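Citrate synthase (PDB 2P2W) probably catalyses the condensation of oxaloacetate with acetyl-CoA, with hydrolysis of the thioester, to give citrate and CoA in the tricarboxylic acid cycle. Local coordinates at residues 168-173 with 321-326; 226-231 with 276-281. One frame throughout, in Å; residues are numbered along the deposited sequence.

Contact 1. Residues 168-173 with 321-326; sequences SAFILL and FATARV
The axes of helical segments 168-173 and 321-326 approach to 7.9 Å and cross at -55°; the nearest CA atoms are those of F170 and A324, 5.1 Å apart. The small CB of A324 makes this possible: it lies 3.2 Å from the backbone O of F170 and also meets CD1 of the F170 ring. Farther out, CE1 and CZ of that ring reach CB and CG2 of T323, whose hydroxyl turns back to the O of A319 in its own helix. L173 packs on F321, its CD2 standing over one ring face in a CH-pi contact, 3.9 Å from the centroid. F321 has CG anti to its backbone N (chi1 -168°), which swings the ring back toward L173 although its CB starts away.

The polar part belongs to R325. Its chain bends at chi2 and chi3, bringing NE within 2.8 Å of the O of L173 in a bent hydrogen bond (141° at the hydrogen), while CE1 of F321 lies over one guanidinium face. One water accepts from R325 NH2 and donates to the O of L172, so successive carbonyls at this end of 168-173 are engaged. NH2 also bonds a bound citrate anion, probably from the crystallisation liquor. A leucine at R325 would probably leave the buried L173 carbonyl without its donor and the citrate without this NH2 partner.

The F321 side chain lies near D300, a predicted active-site residue. This buried helix crossing therefore borders the probable active site of the mainly helical citrate synthase fold.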
ATOM      1  N   SER A 168       6.316  21.249  16.567  1.00 17.57           N
ATOM      2  CA  SER A 168       6.395  22.080  15.366  1.00 18.23           C
ATOM      3  C   SER A 168       6.751  21.193  14.173  1.00 18.52           C
ATOM      4  O   SER A 168       6.199  21.350  13.084  1.00 18.93           O
ATOM      5  CB  SER A 168       7.463  23.171  15.523  1.00 19.71           C
ATOM      6  OG  SER A 168       7.065  24.156  16.458  1.00 20.05           O
ATOM      7  N   ALA A 169       7.673  20.257  14.388  1.00 18.10           N
ATOM      8  CA  ALA A 169       8.096  19.344  13.328  1.00 17.90           C
ATOM      9  C   ALA A 169       6.930  18.499  12.824  1.00 18.10           C
ATOM     10  O   ALA A 169       6.750  18.335  11.614  1.00 18.48           O
ATOM     11  CB  ALA A 169       9.218  18.439  13.830  1.00 17.29           C
ATOM     12  N   PHE A 170       6.139  17.952  13.744  1.00 17.37           N
ATOM     13  CA  PHE A 170       4.996  17.140  13.332  1.00 17.29           C
ATOM     14  C   PHE A 170       4.039  17.962  12.471  1.00 18.32           C
ATOM     15  O   PHE A 170       3.596  17.514  11.412  1.00 18.83           O
ATOM     16  CB  PHE A 170       4.234  16.602  14.544  1.00 17.59           C
ATOM     17  CG  PHE A 170       4.895  15.431  15.216  1.00 17.88           C
ATOM     18  CD1 PHE A 170       5.574  14.468  14.474  1.00 17.97           C
ATOM     19  CD2 PHE A 170       4.773  15.254  16.594  1.00 18.20           C
ATOM     20  CE1 PHE A 170       6.116  13.343  15.092  1.00 18.96           C
ATOM     21  CE2 PHE A 170       5.309  14.135  17.222  1.00 19.29           C
ATOM     22  CZ  PHE A 170       5.982  13.174  16.469  1.00 19.76           C
ATOM     23  N   ILE A 171       3.721  19.167  12.930  1.00 17.61           N
ATOM     24  CA  ILE A 171       2.817  20.043  12.201  1.00 18.18           C
ATOM     25  C   ILE A 171       3.320  20.281  10.774  1.00 18.21           C
ATOM     26  O   ILE A 171       2.548  20.219   9.819  1.00 19.29           O
ATOM     27  CB  ILE A 171       2.650  21.395  12.941  1.00 19.40           C
ATOM     28  CG1 ILE A 171       1.996  21.153  14.305  1.00 19.95           C
ATOM     29  CG2 ILE A 171       1.814  22.357  12.107  1.00 17.63           C
ATOM     30  CD1 ILE A 171       1.924  22.385  15.190  1.00 21.22           C
ATOM     31  N   LEU A 172       4.616  20.536  10.630  1.00 17.85           N
ATOM     32  CA  LEU A 172       5.203  20.769   9.311  1.00 17.46           C
ATOM     33  C   LEU A 172       5.095  19.548   8.389  1.00 17.76           C
ATOM     34  O   LEU A 172       5.057  19.689   7.167  1.00 16.65           O
ATOM     35  CB  LEU A 172       6.683  21.140   9.446  1.00 17.53           C
ATOM     36  CG  LEU A 172       7.033  22.495  10.059  1.00 17.35           C
ATOM     37  CD1 LEU A 172       8.543  22.594  10.262  1.00 17.51           C
ATOM     38  CD2 LEU A 172       6.541  23.598   9.141  1.00 17.08           C
ATOM     39  N   LEU A 173       5.042  18.359   8.982  1.00 15.51           N
ATOM     40  CA  LEU A 173       4.985  17.112   8.222  1.00 15.86           C
ATOM     41  C   LEU A 173       3.603  16.479   8.058  1.00 16.18           C
ATOM     42  O   LEU A 173       3.476  15.437   7.424  1.00 18.16           O
ATOM     43  CB  LEU A 173       5.909  16.078   8.880  1.00 15.44           C
ATOM     44  CG  LEU A 173       7.401  16.407   8.965  1.00 17.81           C
ATOM     45  CD1 LEU A 173       8.077  15.488   9.984  1.00 15.85           C
ATOM     46  CD2 LEU A 173       8.035  16.249   7.589  1.00 16.91           C
ATOM     47  N   PHE A 321       7.647  10.651  10.985  1.00 16.87           N
ATOM     48  CA  PHE A 321       7.083  11.373   9.852  1.00 15.91           C
ATOM     49  C   PHE A 321       5.630  10.899   9.720  1.00 16.29           C
ATOM     50  O   PHE A 321       4.704  11.709   9.613  1.00 16.04           O
ATOM     51  CB  PHE A 321       7.880  11.013   8.587  1.00 16.63           C
ATOM     52  CG  PHE A 321       7.605  11.898   7.393  1.00 16.68           C
ATOM     53  CD1 PHE A 321       6.385  12.550   7.235  1.00 18.12           C
ATOM     54  CD2 PHE A 321       8.567  12.033   6.389  1.00 18.10           C
ATOM     55  CE1 PHE A 321       6.124  13.320   6.100  1.00 17.58           C
ATOM     56  CE2 PHE A 321       8.316  12.801   5.248  1.00 17.99           C
ATOM     57  CZ  PHE A 321       7.094  13.445   5.103  1.00 17.22           C
ATOM     58  N   ALA A 322       5.437   9.581   9.754  1.00 15.80           N
ATOM     59  CA  ALA A 322       4.107   8.985   9.624  1.00 16.76           C
ATOM     60  C   ALA A 322       3.146   9.389  10.746  1.00 16.94           C
ATOM     61  O   ALA A 322       1.950   9.572  10.517  1.00 16.90           O
ATOM     62  CB  ALA A 322       4.225   7.458   9.567  1.00 17.17           C
ATOM     63  N   THR A 323       3.676   9.513  11.957  1.00 17.66           N
ATOM     64  CA  THR A 323       2.876   9.891  13.117  1.00 18.33           C
ATOM     65  C   THR A 323       2.131  11.185  12.822  1.00 18.69           C
ATOM     66  O   THR A 323       1.013  11.402  13.296  1.00 17.53           O
ATOM     67  CB  THR A 323       3.780  10.062  14.357  1.00 20.18           C
ATOM     68  OG1 THR A 323       4.346   8.790  14.697  1.00 19.63           O
ATOM     69  CG2 THR A 323       2.988  10.592  15.545  1.00 19.53           C
ATOM     70  N   ALA A 324       2.759  12.042  12.026  1.00 17.74           N
ATOM     71  CA  ALA A 324       2.143  13.302  11.646  1.00 18.21           C
ATOM     72  C   ALA A 324       1.377  13.168  10.331  1.00 18.32           C
ATOM     73  O   ALA A 324       0.202  13.521  10.251  1.00 19.55           O
ATOM     74  CB  ALA A 324       3.207  14.388  11.518  1.00 17.30           C
ATOM     75  N   ARG A 325       2.046  12.642   9.308  1.00 18.55           N
ATOM     76  CA  ARG A 325       1.440  12.554   7.968  1.00 19.12           C
ATOM     77  C   ARG A 325       0.177  11.664   7.913  1.00 19.14           C
ATOM     78  O   ARG A 325      -0.636  11.751   7.002  1.00 18.71           O
ATOM     79  CB  ARG A 325       2.498  12.017   7.002  1.00 18.58           C
ATOM     80  CG  ARG A 325       1.987  11.940   5.564  1.00 17.62           C
ATOM     81  CD  ARG A 325       1.395  13.273   5.092  1.00 20.02           C
ATOM     82  NE  ARG A 325       2.405  14.333   5.142  1.00 19.07           N
ATOM     83  CZ  ARG A 325       3.289  14.390   4.127  1.00 20.26           C
ATOM     84  NH1 ARG A 325       3.225  13.515   3.140  1.00 21.94           N
ATOM     85  NH2 ARG A 325       4.228  15.340   4.122  1.00 19.76           N
ATOM     86  N   VAL A 326      -0.045  10.807   8.909  1.00 18.69           N
ATOM     87  CA  VAL A 326      -1.248   9.981   8.910  1.00 18.59           C
ATOM     88  C   VAL A 326      -2.479  10.892   8.880  1.00 19.05           C
ATOM     89  O   VAL A 326      -3.523  10.521   8.336  1.00 18.65           O
ATOM     90  CB  VAL A 326      -1.298   9.037  10.151  1.00 19.44           C
ATOM     91  CG1 VAL A 326      -1.403   9.844  11.432  1.00 20.10           C
ATOM     92  CG2 VAL A 326      -2.466   8.067  10.018  1.00 19.01           C
TER
HETATM   93  O   HOH W   1       4.138  18.283   5.128  1.00 15.64           O

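Contact 2. Residues 226-231 with 276-281; sequences GSEDRV and LFRIAS
G226, just past the end of helix 214-225, turns its carbonyl O to the CD1 of I279, 3.5 Å away. Its positive phi (88°) would jam a side chain against the preceding carbonyl, and a CB would also crowd CD of R230. At S227 the backbone again does the touching, with CA 4.0 Å from I279 CG1. I279 holds CG1 anti to its carbonyl carbon (chi1 -60°), and from there the branch runs out to these two residues.

E228 is nearest in register to I279, with 5.2 Å between their CA atoms, but its side chain leans on R278: CG packs 3.7 Å from the R278 O, and OE2 comes 3.5 Å from R278 CB. The two charged groups stay apart, OE2 lying 4.4 Å from R278 NH1 with their planes turned 63° to each other. Firmer partners lie elsewhere: OE1 of E228 forms a salt bridge with K275, and R278 NH2 one with D273, its NE bonding the O of P272. V231, opening helix 231-241, brings CG2 to 4.3 Å from the I279 O.

The loop thus rests on helix 275-289 by aliphatic and backbone packing, while the E228-R278 attraction, beyond salt-bridge range, probably adds only a diffuse electrostatic pull.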
ATOM      1  N   GLY A 226      31.669  13.348   6.744  1.00 21.62           N
ATOM      2  CA  GLY A 226      32.601  13.580   7.835  1.00 21.61           C
ATOM      3  C   GLY A 226      32.718  14.976   8.403  1.00 21.95           C
ATOM      4  O   GLY A 226      32.675  15.148   9.621  1.00 21.13           O
ATOM      5  N   SER A 227      32.893  15.973   7.542  1.00 20.74           N
ATOM      6  CA  SER A 227      33.015  17.344   8.021  1.00 20.93           C
ATOM      7  C   SER A 227      32.777  18.346   6.911  1.00 21.22           C
ATOM      8  O   SER A 227      32.709  17.985   5.734  1.00 20.99           O
ATOM      9  CB  SER A 227      34.405  17.589   8.601  1.00 21.59           C
ATOM     10  OG  SER A 227      35.357  17.722   7.562  1.00 22.39           O
ATOM     11  N   GLU A 228      32.670  19.607   7.308  1.00 20.03           N
ATOM     12  CA  GLU A 228      32.443  20.700   6.381  1.00 21.65           C
ATOM     13  C   GLU A 228      33.562  20.807   5.349  1.00 22.48           C
ATOM     14  O   GLU A 228      33.337  21.264   4.234  1.00 22.19           O
ATOM     15  CB  GLU A 228      32.340  22.028   7.143  1.00 21.98           C
ATOM     16  CG  GLU A 228      31.279  22.066   8.232  1.00 22.54           C
ATOM     17  CD  GLU A 228      31.801  21.638   9.600  1.00 23.64           C
ATOM     18  OE1 GLU A 228      32.330  20.516   9.725  1.00 21.03           O
ATOM     19  OE2 GLU A 228      31.671  22.432  10.558  1.00 22.77           O
ATOM     20  N   ASP A 229      34.767  20.388   5.723  1.00 23.11           N
ATOM     21  CA  ASP A 229      35.912  20.470   4.819  1.00 23.94           C
ATOM     22  C   ASP A 229      35.847  19.480   3.666  1.00 24.34           C
ATOM     23  O   ASP A 229      36.488  19.682   2.635  1.00 24.82           O
ATOM     24  CB  ASP A 229      37.221  20.231   5.579  1.00 24.66           C
ATOM     25  CG  ASP A 229      37.435  21.217   6.712  1.00 26.65           C
ATOM     26  OD1 ASP A 229      37.169  22.420   6.513  1.00 27.53           O
ATOM     27  OD2 ASP A 229      37.885  20.787   7.796  1.00 26.74           O
ATOM     28  N   ARG A 230      35.073  18.413   3.840  1.00 22.94           N
ATOM     29  CA  ARG A 230      34.968  17.375   2.826  1.00 23.12           C
ATOM     30  C   ARG A 230      33.699  17.427   1.971  1.00 22.58           C
ATOM     31  O   ARG A 230      33.490  16.561   1.121  1.00 21.14           O
ATOM     32  CB  ARG A 230      35.083  16.009   3.510  1.00 23.76           C
ATOM     33  CG  ARG A 230      36.394  15.823   4.274  1.00 28.05           C
ATOM     34  CD  ARG A 230      36.312  14.683   5.283  1.00 28.80           C
ATOM     35  NE  ARG A 230      36.079  13.389   4.650  1.00 29.72           N
ATOM     36  CZ  ARG A 230      37.032  12.621   4.130  1.00 30.62           C
ATOM     37  NH1 ARG A 230      38.301  13.011   4.167  1.00 29.54           N
ATOM     38  NH2 ARG A 230      36.712  11.463   3.567  1.00 29.20           N
ATOM     39  N   VAL A 231      32.864  18.439   2.185  1.00 22.91           N
ATOM     40  CA  VAL A 231      31.620  18.568   1.428  1.00 23.37           C
ATOM     41  C   VAL A 231      31.822  18.669  -0.086  1.00 24.56           C
ATOM     42  O   VAL A 231      31.230  17.905  -0.847  1.00 23.95           O
ATOM     43  CB  VAL A 231      30.794  19.783   1.924  1.00 22.67           C
ATOM     44  CG1 VAL A 231      29.699  20.131   0.924  1.00 22.22           C
ATOM     45  CG2 VAL A 231      30.166  19.455   3.268  1.00 20.60           C
ATOM     46  N   LEU A 276      26.257  17.085  13.136  1.00 21.28           N
ATOM     47  CA  LEU A 276      25.389  16.728  12.019  1.00 21.03           C
ATOM     48  C   LEU A 276      24.826  17.986  11.368  1.00 19.50           C
ATOM     49  O   LEU A 276      24.834  18.121  10.144  1.00 17.92           O
ATOM     50  CB  LEU A 276      24.239  15.833  12.505  1.00 19.41           C
ATOM     51  CG  LEU A 276      24.652  14.435  12.980  1.00 20.28           C
ATOM     52  CD1 LEU A 276      23.455  13.704  13.584  1.00 19.56           C
ATOM     53  CD2 LEU A 276      25.222  13.648  11.796  1.00 19.39           C
ATOM     54  N   PHE A 277      24.342  18.912  12.188  1.00 19.62           N
ATOM     55  CA  PHE A 277      23.785  20.141  11.654  1.00 19.02           C
ATOM     56  C   PHE A 277      24.838  20.939  10.887  1.00 19.42           C
ATOM     57  O   PHE A 277      24.562  21.442   9.799  1.00 17.91           O
ATOM     58  CB  PHE A 277      23.199  21.004  12.777  1.00 18.94           C
ATOM     59  CG  PHE A 277      22.650  22.319  12.300  1.00 19.25           C
ATOM     60  CD1 PHE A 277      21.626  22.359  11.356  1.00 19.12           C
ATOM     61  CD2 PHE A 277      23.162  23.519  12.785  1.00 19.75           C
ATOM     62  CE1 PHE A 277      21.118  23.579  10.899  1.00 18.70           C
ATOM     63  CE2 PHE A 277      22.662  24.741  12.335  1.00 19.38           C
ATOM     64  CZ  PHE A 277      21.639  24.772  11.390  1.00 19.19           C
ATOM     65  N   ARG A 278      26.041  21.049  11.445  1.00 19.11           N
ATOM     66  CA  ARG A 278      27.112  21.803  10.790  1.00 19.59           C
ATOM     67  C   ARG A 278      27.381  21.243   9.393  1.00 18.74           C
ATOM     68  O   ARG A 278      27.535  21.993   8.430  1.00 18.57           O
ATOM     69  CB  ARG A 278      28.411  21.743  11.609  1.00 19.98           C
ATOM     70  CG  ARG A 278      28.363  22.358  13.013  1.00 23.01           C
ATOM     71  CD  ARG A 278      28.274  23.879  13.000  1.00 25.85           C
ATOM     72  NE  ARG A 278      28.421  24.462  14.342  1.00 26.49           N
ATOM     73  CZ  ARG A 278      29.582  24.725  14.941  1.00 27.41           C
ATOM     74  NH1 ARG A 278      30.731  24.469  14.331  1.00 29.77           N
ATOM     75  NH2 ARG A 278      29.596  25.246  16.164  1.00 26.12           N
ATOM     76  N   ILE A 279      27.448  19.921   9.289  1.00 17.03           N
ATOM     77  CA  ILE A 279      27.708  19.284   8.001  1.00 17.17           C
ATOM     78  C   ILE A 279      26.553  19.524   7.021  1.00 16.86           C
ATOM     79  O   ILE A 279      26.773  19.882   5.864  1.00 17.31           O
ATOM     80  CB  ILE A 279      27.940  17.760   8.176  1.00 17.75           C
ATOM     81  CG1 ILE A 279      29.151  17.527   9.087  1.00 16.96           C
ATOM     82  CG2 ILE A 279      28.176  17.096   6.816  1.00 16.10           C
ATOM     83  CD1 ILE A 279      29.354  16.080   9.512  1.00 16.62           C
ATOM     84  N   ALA A 280      25.327  19.333   7.493  1.00 17.01           N
ATOM     85  CA  ALA A 280      24.143  19.527   6.652  1.00 17.51           C
ATOM     86  C   ALA A 280      24.044  20.973   6.158  1.00 18.99           C
ATOM     87  O   ALA A 280      23.667  21.236   5.009  1.00 17.36           O
ATOM     88  CB  ALA A 280      22.890  19.157   7.439  1.00 16.21           C
ATOM     89  N   SER A 281      24.381  21.910   7.037  1.00 17.76           N
ATOM     90  CA  SER A 281      24.327  23.321   6.684  1.00 19.19           C
ATOM     91  C   SER A 281      25.374  23.635   5.621  1.00 19.41           C
ATOM     92  O   SER A 281      25.115  24.400   4.688  1.00 18.90           O
ATOM     93  CB  SER A 281      24.563  24.179   7.928  1.00 21.33           C
ATOM     94  OG  SER A 281      24.245  25.533   7.666  1.00 29.95           O
TER

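Overall arrangement
Contact 1 is core and contact 2 peripheral: their centres lie about 6 Å and 25 Å from the centre of the chain. They are about 26 Å apart centre to centre and do not touch. Contact 1 joins helices 163-173 and 317-337, whereas contact 2 sets the turn between helices 214-225 and 231-241 against helix 275-289; no helix is shared. Helices 258-270 and 299-309, however, touch side chains of segments from both contacts. Chemistry follows location. Beside the citrate, apolar packing surrounds an arginine bonded across the interface, while at the partly buried periphery, away from the predicted catalytic residues, charged groups find their closest ionic partners outside the paired segments.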